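PDB 3IXC: hexapeptide transferase family protein from Anaplasma phagocytophilum, which probably acts as a metal-dependent enzyme of the gamma-carbonic-anhydrase-like left-handed beta-helix family, binds magnesium ions and may have transferase activity. Local coordinates for residues V75-N80 / G99-I104; N117-G122 / A131-G136; S38-A43 / V52-N57. All coordinates share one frame; numbering follows the deposited sequence. Where two conformers were deposited one is given.

The three contacts lie at corners of one left-handed parallel beta-helix, where the chain turns from the sheet holding strands 52-54, 72-75, 96-98 and 132-133 into the sheet holding 41-42, 80-81, 103-104 and 120-121. Along the chain interaction 3 comes first, then 1, then 2, in series. Interaction 1 sits between the others, its centre about 10 Å from each; interactions 2 and 3 are about 19 Å apart between centres, on opposite sides of the chain's centre. Direct bonds join neighbours: T103 O with V121 N, and G78 N with K56 O. The same corner thus recurs in successive coils of the helix.

Interaction 1 of 3, residues V75-N80 / G99-I104; sequences VGEGTN and GKFVTI
Two stacked corners of the left-handed beta-helix meet here, 75-80 lying on the same turn of the next coil, 99-104. At the type II turn from G76 to T79, F101 N bonds E77 O at 2.8 Å, lying in the plane of that carbonyl, and the same oxygen stands over the centre of the F101 ring. The E77 and F101 side chains lie side by side, pointing the same way, OE2 of E77 3.8 Å from CZ of F101, carboxylate and ring planes 51° apart. T79 holds its hydroxyl against 99-104: OG1, anti to the carbonyl carbon (chi1 -74°), donates to G99 O at 2.7 Å and accepts V102 N at 2.9 Å. Parallel bonding then takes over, with N80 N on V102 O and I104 N on N80 O, both 3.0 Å. N80 reaches across to T103, its ND2 giving a 3.2 Å bond to T103 OG1 close to the amide plane; N80 OD1 is taken by Q82. One threonine hydroxyl, donating and accepting at once, therefore does the work of a backbone link where the turn interrupts the regular strand pairing, and the N80-T103 bond is continued by T103 OG1 to S179 of helix 170-188.

Interaction 2 of 3, residues N117-G122 / A131-G136; sequences NNAFVG and AVMEEG
Across this corner the one direct hydrogen bond runs from G136 N to N117 O, 2.8 Å long and reaching the oxygen nearly in line with its C=O bond. E135 CA also lies 3.2 Å from N117 O, in a CA-H...O contact. The E135 side chain folds back over the same carbonyl: CG lies 3.3 Å from N117 O, and the bend at chi2 (-79°) swings the carboxylate round toward N118. A water bridges the polar ends, donating to N118 OD1 and to E135 OE2, each at 2.9 Å. The amide nitrogen of N118 is held elsewhere, by Q177 of helix 170-188 and by the carbonyl of F101, while N117 OD1 accepts K100 N from the preceding coil. These turns are successive corners of the left-handed beta-helix, 117-122 entering strand 120-121 in one coil, 131-136 leaving strand 132-133 in the next, and G136 takes a left-handed backbone conformation to make the turn. The apolar contacts lie on the inner side, where M133 points toward 117-122 and crosses V121 at an angle, M133 SD 3.7 Å from V121 CG2. A bend at chi3 (69°) carries the M133 methyl back toward strand 120-121, CE resting 3.6 Å from F120 O and 4.2 Å from A119 CB. L145 and V151 pack against M133 from the following coil.

Interaction 3 of 3, residues S38-A43 / V52-N57; sequences STAFIA and VCIGKN
T39 and N57 meet through a hydrogen bond from N57 N to T39 OG1, 2.9 Å long and bent to 144° at the hydrogen. The contact belongs to the first coils of the left-handed beta-helix: 38-43 makes the corner into strand 41-42, and 52-57 leaves strand 52-54 for the corner one coil on. The threonine hydroxyl also lies against K56, 3.4 Å from its CA and 3.6 Å from CG. Inside the corner the contact turns apolar: A40 CB sits 3.7 Å from I54 CG2, and I42 CD1 approaches the same CG2 at 4.3 Å. In the conformer given, both apolar contacts thus meet I54 CG2, while V36, I60 and L66 also touch I54. A40 CB lies equally close, 3.7 Å, to the backbone oxygen G55 O. Farther out, D37 OD1 is bonded to T39 OG1, so this oxygen has a second polar partner just before the corner. With OG1 set between the backbone N and the carbonyl carbon (chi1 65°), T39 faces the turn of N57. N57 in turn has the left-handed backbone of the corner, and its side-chain OD1, 3.6 Å from T39 CB, is bonded by R188 NH2 at the end of helix 170-188.

Interaction 1 of 3, residues V75-N80 / G99-I104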
loop_
_atom_site.group_PDB
_atom_site.type_symbol
_atom_site.label_atom_id
_atom_site.label_comp_id
_atom_site.label_asym_id
_atom_site.label_seq_id
_atom_site.Cartn_x
_atom_site.Cartn_y
_atom_site.Cartn_z
ATOM N N VAL A 75 2.146 -20.346 -3.769
ATOM C CA VAL A 75 3.008 -19.888 -2.688
ATOM C C VAL A 75 3.603 -21.099 -1.975
ATOM O O VAL A 75 2.882 -21.880 -1.343
ATOM C CB VAL A 75 2.231 -19.014 -1.680
ATOM C CG1 VAL A 75 3.151 -18.542 -0.547
ATOM C CG2 VAL A 75 1.561 -17.811 -2.391
ATOM N N GLY A 76 4.923 -21.236 -2.070
ATOM C CA GLY A 76 5.610 -22.409 -1.537
ATOM C C GLY A 76 5.704 -22.459 -0.020
ATOM O O GLY A 76 5.436 -21.476 0.674
ATOM N N GLU A 77 6.089 -23.635 0.476
ATOM C CA GLU A 77 6.325 -23.888 1.895
ATOM C C GLU A 77 7.212 -22.816 2.532
ATOM O O GLU A 77 8.218 -22.418 1.948
ATOM C CB GLU A 77 6.996 -25.262 2.058
ATOM C CG GLU A 77 7.558 -25.528 3.444
ATOM C CD GLU A 77 8.348 -26.831 3.542
ATOM O OE1 GLU A 77 8.476 -27.553 2.525
ATOM O OE2 GLU A 77 8.846 -27.131 4.641
ATOM N N GLY A 78 6.833 -22.363 3.729
ATOM C CA GLY A 78 7.706 -21.525 4.555
ATOM C C GLY A 78 7.882 -20.101 4.059
ATOM O O GLY A 78 8.798 -19.406 4.488
ATOM N N THR A 79 7.001 -19.673 3.158
ATOM C CA THR A 79 7.069 -18.330 2.589
ATOM C C THR A 79 6.188 -17.352 3.352
ATOM O O THR A 79 5.060 -17.690 3.733
ATOM C CB THR A 79 6.719 -18.382 1.087
ATOM O OG1 THR A 79 7.833 -18.964 0.391
ATOM C CG2 THR A 79 6.418 -16.989 0.494
ATOM N N ASN A 80 6.706 -16.145 3.569
ATOM C CA ASN A 80 5.908 -15.072 4.167
ATOM C C ASN A 80 5.604 -13.988 3.137
ATOM O O ASN A 80 6.474 -13.592 2.347
ATOM C CB ASN A 80 6.580 -14.498 5.427
ATOM C CG ASN A 80 7.928 -13.852 5.139
ATOM O OD1 ASN A 80 8.004 -12.663 4.837
ATOM N ND2 ASN A 80 8.994 -14.635 5.238
ATOM N N GLY A 99 8.321 -19.472 -4.717
ATOM C CA GLY A 99 8.945 -20.693 -4.203
ATOM C C GLY A 99 8.887 -20.816 -2.692
ATOM O O GLY A 99 8.046 -20.188 -2.033
ATOM N N LYS A 100 9.792 -21.633 -2.160
ATOM C CA LYS A 100 9.845 -21.964 -0.742
ATOM C C LYS A 100 10.741 -20.995 0.013
ATOM O O LYS A 100 11.742 -20.528 -0.519
ATOM C CB LYS A 100 10.401 -23.378 -0.557
ATOM C CG LYS A 100 9.640 -24.461 -1.278
ATOM C CD LYS A 100 10.318 -25.790 -0.997
ATOM C CE LYS A 100 9.779 -26.898 -1.867
ATOM N NZ LYS A 100 10.550 -28.155 -1.642
ATOM N N PHE A 101 10.383 -20.710 1.265
ATOM C CA PHE A 101 11.221 -19.885 2.151
ATOM C C PHE A 101 11.552 -18.523 1.552
ATOM O O PHE A 101 12.663 -18.010 1.701
ATOM C CB PHE A 101 12.473 -20.671 2.585
ATOM C CG PHE A 101 12.145 -21.997 3.200
ATOM C CD1 PHE A 101 11.540 -22.066 4.455
ATOM C CD2 PHE A 101 12.404 -23.177 2.510
ATOM C CE1 PHE A 101 11.211 -23.302 5.024
ATOM C CE2 PHE A 101 12.080 -24.409 3.066
ATOM C CZ PHE A 101 11.488 -24.474 4.325
ATOM N N VAL A 102 10.556 -17.950 0.874
ATOM C CA VAL A 102 10.660 -16.627 0.264
ATOM C C VAL A 102 10.153 -15.597 1.275
ATOM O O VAL A 102 9.204 -15.863 2.024
ATOM C CB VAL A 102 9.812 -16.552 -1.035
ATOM C CG1 VAL A 102 9.654 -15.103 -1.519
ATOM C CG2 VAL A 102 10.452 -17.392 -2.139
ATOM N N THR A 103 10.802 -14.433 1.303
ATOM C CA THR A 103 10.345 -13.309 2.118
ATOM C C THR A 103 9.883 -12.198 1.187
ATOM O O THR A 103 10.665 -11.727 0.341
ATOM C CB THR A 103 11.470 -12.786 3.044
ATOM O OG1 THR A 103 11.782 -13.779 4.039
ATOM C CG2 THR A 103 11.031 -11.496 3.770
ATOM N N ILE A 104 8.607 -11.817 1.321
ATOM C CA ILE A 104 8.077 -10.658 0.609
ATOM C C ILE A 104 7.678 -9.613 1.643
ATOM O O ILE A 104 6.810 -9.841 2.482
ATOM C CB ILE A 104 6.896 -11.030 -0.323
ATOM C CG1 ILE A 104 7.391 -11.964 -1.430
ATOM C CG2 ILE A 104 6.255 -9.761 -0.936
ATOM C CD1 ILE A 104 6.391 -13.022 -1.846
#

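Interaction 2 of 3, residues N117-G122 / A131-G136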
loop_
_atom_site.group_PDB
_atom_site.type_symbol
_atom_site.label_atom_id
_atom_site.label_comp_id
_atom_site.label_asym_id
_atom_site.label_seq_id
_atom_site.Cartn_x
_atom_site.Cartn_y
_atom_site.Cartn_z
ATOM N N ASN A 117 13.196 -20.186 -4.742
ATOM C CA ASN A 117 13.357 -20.430 -3.309
ATOM C C ASN A 117 14.334 -19.439 -2.696
ATOM O O ASN A 117 15.346 -19.101 -3.308
ATOM C CB ASN A 117 13.872 -21.842 -3.036
ATOM C CG ASN A 117 12.988 -22.919 -3.626
ATOM O OD1 ASN A 117 11.797 -22.710 -3.884
ATOM N ND2 ASN A 117 13.574 -24.096 -3.840
ATOM N N ASN A 118 14.021 -18.985 -1.487
ATOM C CA ASN A 118 14.885 -18.065 -0.736
ATOM C C ASN A 118 15.064 -16.692 -1.381
ATOM O O ASN A 118 15.966 -15.954 -0.986
ATOM C CB ASN A 118 16.284 -18.664 -0.483
ATOM C CG ASN A 118 16.338 -19.657 0.680
ATOM O OD1 ASN A 118 17.189 -20.545 0.674
ATOM N ND2 ASN A 118 15.488 -19.483 1.697
ATOM N N ALA A 119 14.229 -16.346 -2.364
ATOM C CA ALA A 119 14.183 -14.962 -2.866
ATOM C C ALA A 119 13.719 -14.028 -1.750
ATOM O O ALA A 119 12.943 -14.433 -0.868
ATOM C CB ALA A 119 13.255 -14.843 -4.067
ATOM N N PHE A 120 14.200 -12.789 -1.780
ATOM C CA PHE A 120 13.890 -11.812 -0.733
ATOM C C PHE A 120 13.511 -10.524 -1.439
ATOM O O PHE A 120 14.333 -9.925 -2.146
ATOM C CB PHE A 120 15.109 -11.606 0.179
ATOM C CG PHE A 120 14.844 -10.768 1.411
ATOM C CD1 PHE A 120 14.832 -11.362 2.675
ATOM C CD2 PHE A 120 14.623 -9.393 1.316
ATOM C CE1 PHE A 120 14.599 -10.605 3.826
ATOM C CE2 PHE A 120 14.386 -8.615 2.473
ATOM C CZ PHE A 120 14.381 -9.222 3.726
ATOM N N VAL A 121 12.260 -10.113 -1.260
ATOM C CA VAL A 121 11.756 -8.895 -1.897
ATOM C C VAL A 121 11.577 -7.838 -0.825
ATOM O O VAL A 121 10.717 -7.967 0.054
ATOM C CB VAL A 121 10.414 -9.143 -2.630
ATOM C CG1 VAL A 121 9.919 -7.854 -3.297
ATOM C CG2 VAL A 121 10.557 -10.246 -3.663
ATOM N N GLY A 122 12.408 -6.798 -0.884
ATOM C CA GLY A 122 12.377 -5.725 0.105
ATOM C C GLY A 122 11.028 -5.030 0.124
ATOM O O GLY A 122 10.361 -4.936 -0.900
ATOM N N ALA A 131 8.893 -10.852 -14.850
ATOM C CA ALA A 131 10.144 -10.751 -14.100
ATOM C C ALA A 131 10.424 -12.064 -13.366
ATOM O O ALA A 131 9.503 -12.797 -13.004
ATOM C CB ALA A 131 10.123 -9.567 -13.127
ATOM N N VAL A 132 11.703 -12.366 -13.177
ATOM C CA VAL A 132 12.119 -13.592 -12.499
ATOM C C VAL A 132 13.168 -13.235 -11.467
ATOM O O VAL A 132 14.113 -12.504 -11.766
ATOM C CB VAL A 132 12.725 -14.625 -13.492
ATOM C CG1 VAL A 132 13.291 -15.843 -12.742
ATOM C CG2 VAL A 132 11.686 -15.061 -14.524
ATOM N N MET A 133 12.995 -13.740 -10.250
ATOM C CA MET A 133 14.086 -13.764 -9.289
ATOM C C MET A 133 14.535 -15.213 -9.143
ATOM O O MET A 133 13.736 -16.093 -8.805
ATOM C CB MET A 133 13.661 -13.176 -7.940
ATOM C CG MET A 133 13.405 -11.676 -8.016
ATOM S SD MET A 133 12.993 -10.949 -6.426
ATOM C CE MET A 133 14.564 -11.107 -5.568
ATOM N N GLU A 134 15.804 -15.470 -9.445
ATOM C CA GLU A 134 16.340 -16.812 -9.272
ATOM C C GLU A 134 16.455 -17.142 -7.785
ATOM O O GLU A 134 16.343 -16.261 -6.929
ATOM C CB GLU A 134 17.696 -16.944 -9.968
ATOM C CG GLU A 134 17.591 -16.788 -11.491
ATOM C CD GLU A 134 18.885 -17.106 -12.202
ATOM O OE1 GLU A 134 19.951 -17.174 -11.542
ATOM O OE2 GLU A 134 18.833 -17.293 -13.441
ATOM N N GLU A 135 16.651 -18.423 -7.482
ATOM C CA GLU A 135 16.830 -18.864 -6.103
ATOM C C GLU A 135 17.880 -17.997 -5.402
ATOM O O GLU A 135 18.928 -17.700 -5.974
ATOM C CB GLU A 135 17.242 -20.346 -6.094
ATOM C CG GLU A 135 17.703 -20.901 -4.746
ATOM C CD GLU A 135 19.140 -20.526 -4.385
ATOM O OE1 GLU A 135 20.023 -20.530 -5.279
ATOM O OE2 GLU A 135 19.386 -20.239 -3.194
ATOM N N GLY A 136 17.596 -17.580 -4.171
ATOM C CA GLY A 136 18.613 -16.915 -3.353
ATOM C C GLY A 136 19.107 -15.584 -3.893
ATOM O O GLY A 136 20.304 -15.286 -3.834
HETATM O O HOH W 1 17.675 -22.092 -1.736
#

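Interaction 3 of 3, residues S38-A43 / V52-N57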
loop_
_atom_site.group_PDB
_atom_site.type_symbol
_atom_site.label_atom_id
_atom_site.label_comp_id
_atom_site.label_asym_id
_atom_site.label_seq_id
_atom_site.Cartn_x
_atom_site.Cartn_y
_atom_site.Cartn_z
ATOM N N SER A 38 -3.096 -26.596 6.203
ATOM C CA SER A 38 -3.599 -26.334 7.556
ATOM C C SER A 38 -2.560 -25.694 8.491
ATOM O O SER A 38 -2.923 -25.106 9.512
ATOM C CB SER A 38 -4.154 -27.621 8.177
ATOM O OG SER A 38 -3.110 -28.544 8.419
ATOM N N THR A 39 -1.280 -25.798 8.135
ATOM C CA THR A 39 -0.207 -25.241 8.963
ATOM C C THR A 39 0.151 -23.814 8.565
ATOM O O THR A 39 0.984 -23.174 9.214
ATOM C CB THR A 39 1.075 -26.107 8.929
ATOM O OG1 THR A 39 1.626 -26.100 7.606
ATOM C CG2 THR A 39 0.781 -27.545 9.363
ATOM N N ALA A 40 -0.467 -23.317 7.495
ATOM C CA ALA A 40 -0.230 -21.937 7.076
ATOM C C ALA A 40 -0.981 -20.971 7.984
ATOM O O ALA A 40 -2.101 -21.261 8.424
ATOM C CB ALA A 40 -0.633 -21.728 5.614
ATOM N N PHE A 41 -0.350 -19.838 8.288
ATOM C CA PHE A 41 -1.025 -18.751 8.979
ATOM C C PHE A 41 -1.639 -17.804 7.962
ATOM O O PHE A 41 -0.948 -17.309 7.070
ATOM C CB PHE A 41 -0.058 -17.981 9.885
ATOM C CG PHE A 41 -0.630 -16.688 10.415
ATOM C CD1 PHE A 41 -1.673 -16.699 11.335
ATOM C CD2 PHE A 41 -0.133 -15.464 9.983
ATOM C CE1 PHE A 41 -2.208 -15.496 11.827
ATOM C CE2 PHE A 41 -0.652 -14.268 10.467
ATOM C CZ PHE A 41 -1.684 -14.276 11.390
ATOM N N ILE A 42 -2.944 -17.565 8.094
ATOM C CA ILE A 42 -3.630 -16.579 7.263
ATOM C C ILE A 42 -4.279 -15.544 8.165
ATOM O O ILE A 42 -5.185 -15.868 8.951
ATOM C CB ILE A 42 -4.734 -17.219 6.381
ATOM C CG1 ILE A 42 -4.232 -18.503 5.689
ATOM C CG2 ILE A 42 -5.288 -16.192 5.405
ATOM C CD1 ILE A 42 -3.127 -18.294 4.664
ATOM N N ALA A 43 -3.819 -14.296 8.065
ATOM C CA ALA A 43 -4.401 -13.224 8.859
ATOM C C ALA A 43 -5.886 -13.105 8.541
ATOM O O ALA A 43 -6.299 -13.270 7.390
ATOM C CB ALA A 43 -3.693 -11.906 8.580
ATOM N N VAL A 52 -5.500 -20.168 -5.973
ATOM C CA VAL A 52 -4.320 -19.864 -5.168
ATOM C C VAL A 52 -4.014 -21.072 -4.297
ATOM O O VAL A 52 -4.920 -21.628 -3.674
ATOM C CB VAL A 52 -4.554 -18.641 -4.249
ATOM C CG1 VAL A 52 -3.314 -18.342 -3.409
ATOM C CG2 VAL A 52 -4.951 -17.402 -5.063
ATOM N N CYS A 53 -2.746 -21.475 -4.281
ATOM C CA CYS A 53 -2.277 -22.571 -3.431
ATOM C C CYS A 53 -1.253 -22.046 -2.440
ATOM O O CYS A 53 -0.292 -21.378 -2.837
ATOM C CB CYS A 53 -1.646 -23.680 -4.275
ATOM S SG CYS A 53 -2.821 -24.620 -5.248
ATOM N N ILE A 54 -1.469 -22.343 -1.162
ATOM C CA ILE A 54 -0.620 -21.859 -0.063
ATOM C C ILE A 54 -0.003 -23.067 0.656
ATOM O O ILE A 54 -0.744 -23.900 1.206
ATOM C CB ILE A 54 -1.445 -21.043 0.975
ATOM C CG1 ILE A 54 -2.226 -19.896 0.315
ATOM C CG2 ILE A 54 -0.544 -20.503 2.087
ATOM C CD1 ILE A 54 -1.351 -18.789 -0.213
ATOM N N GLY A 55 1.326 -23.152 0.667
ATOM C CA GLY A 55 2.036 -24.301 1.219
ATOM C C GLY A 55 2.203 -24.347 2.725
ATOM O O GLY A 55 1.844 -23.406 3.441
ATOM N N LYS A 56 2.757 -25.469 3.185
ATOM C CA LYS A 56 3.060 -25.722 4.590
ATOM C C LYS A 56 3.847 -24.572 5.222
ATOM O O LYS A 56 4.833 -24.110 4.654
ATOM C CB LYS A 56 3.855 -27.034 4.686
ATOM C CG LYS A 56 4.561 -27.290 5.988
ATOM C CD LYS A 56 5.263 -28.652 5.926
ATOM C CE LYS A 56 6.062 -28.930 7.192
ATOM N NZ LYS A 56 6.669 -30.302 7.145
ATOM N N ASN A 57 3.404 -24.121 6.396
ATOM C CA ASN A 57 4.132 -23.123 7.193
ATOM C C ASN A 57 4.279 -21.748 6.554
ATOM O O ASN A 57 5.060 -20.937 7.038
ATOM C CB ASN A 57 5.525 -23.633 7.610
ATOM C CG ASN A 57 5.460 -24.837 8.539
ATOM O OD1 ASN A 57 4.490 -25.023 9.293
ATOM N ND2 ASN A 57 6.509 -25.655 8.507
#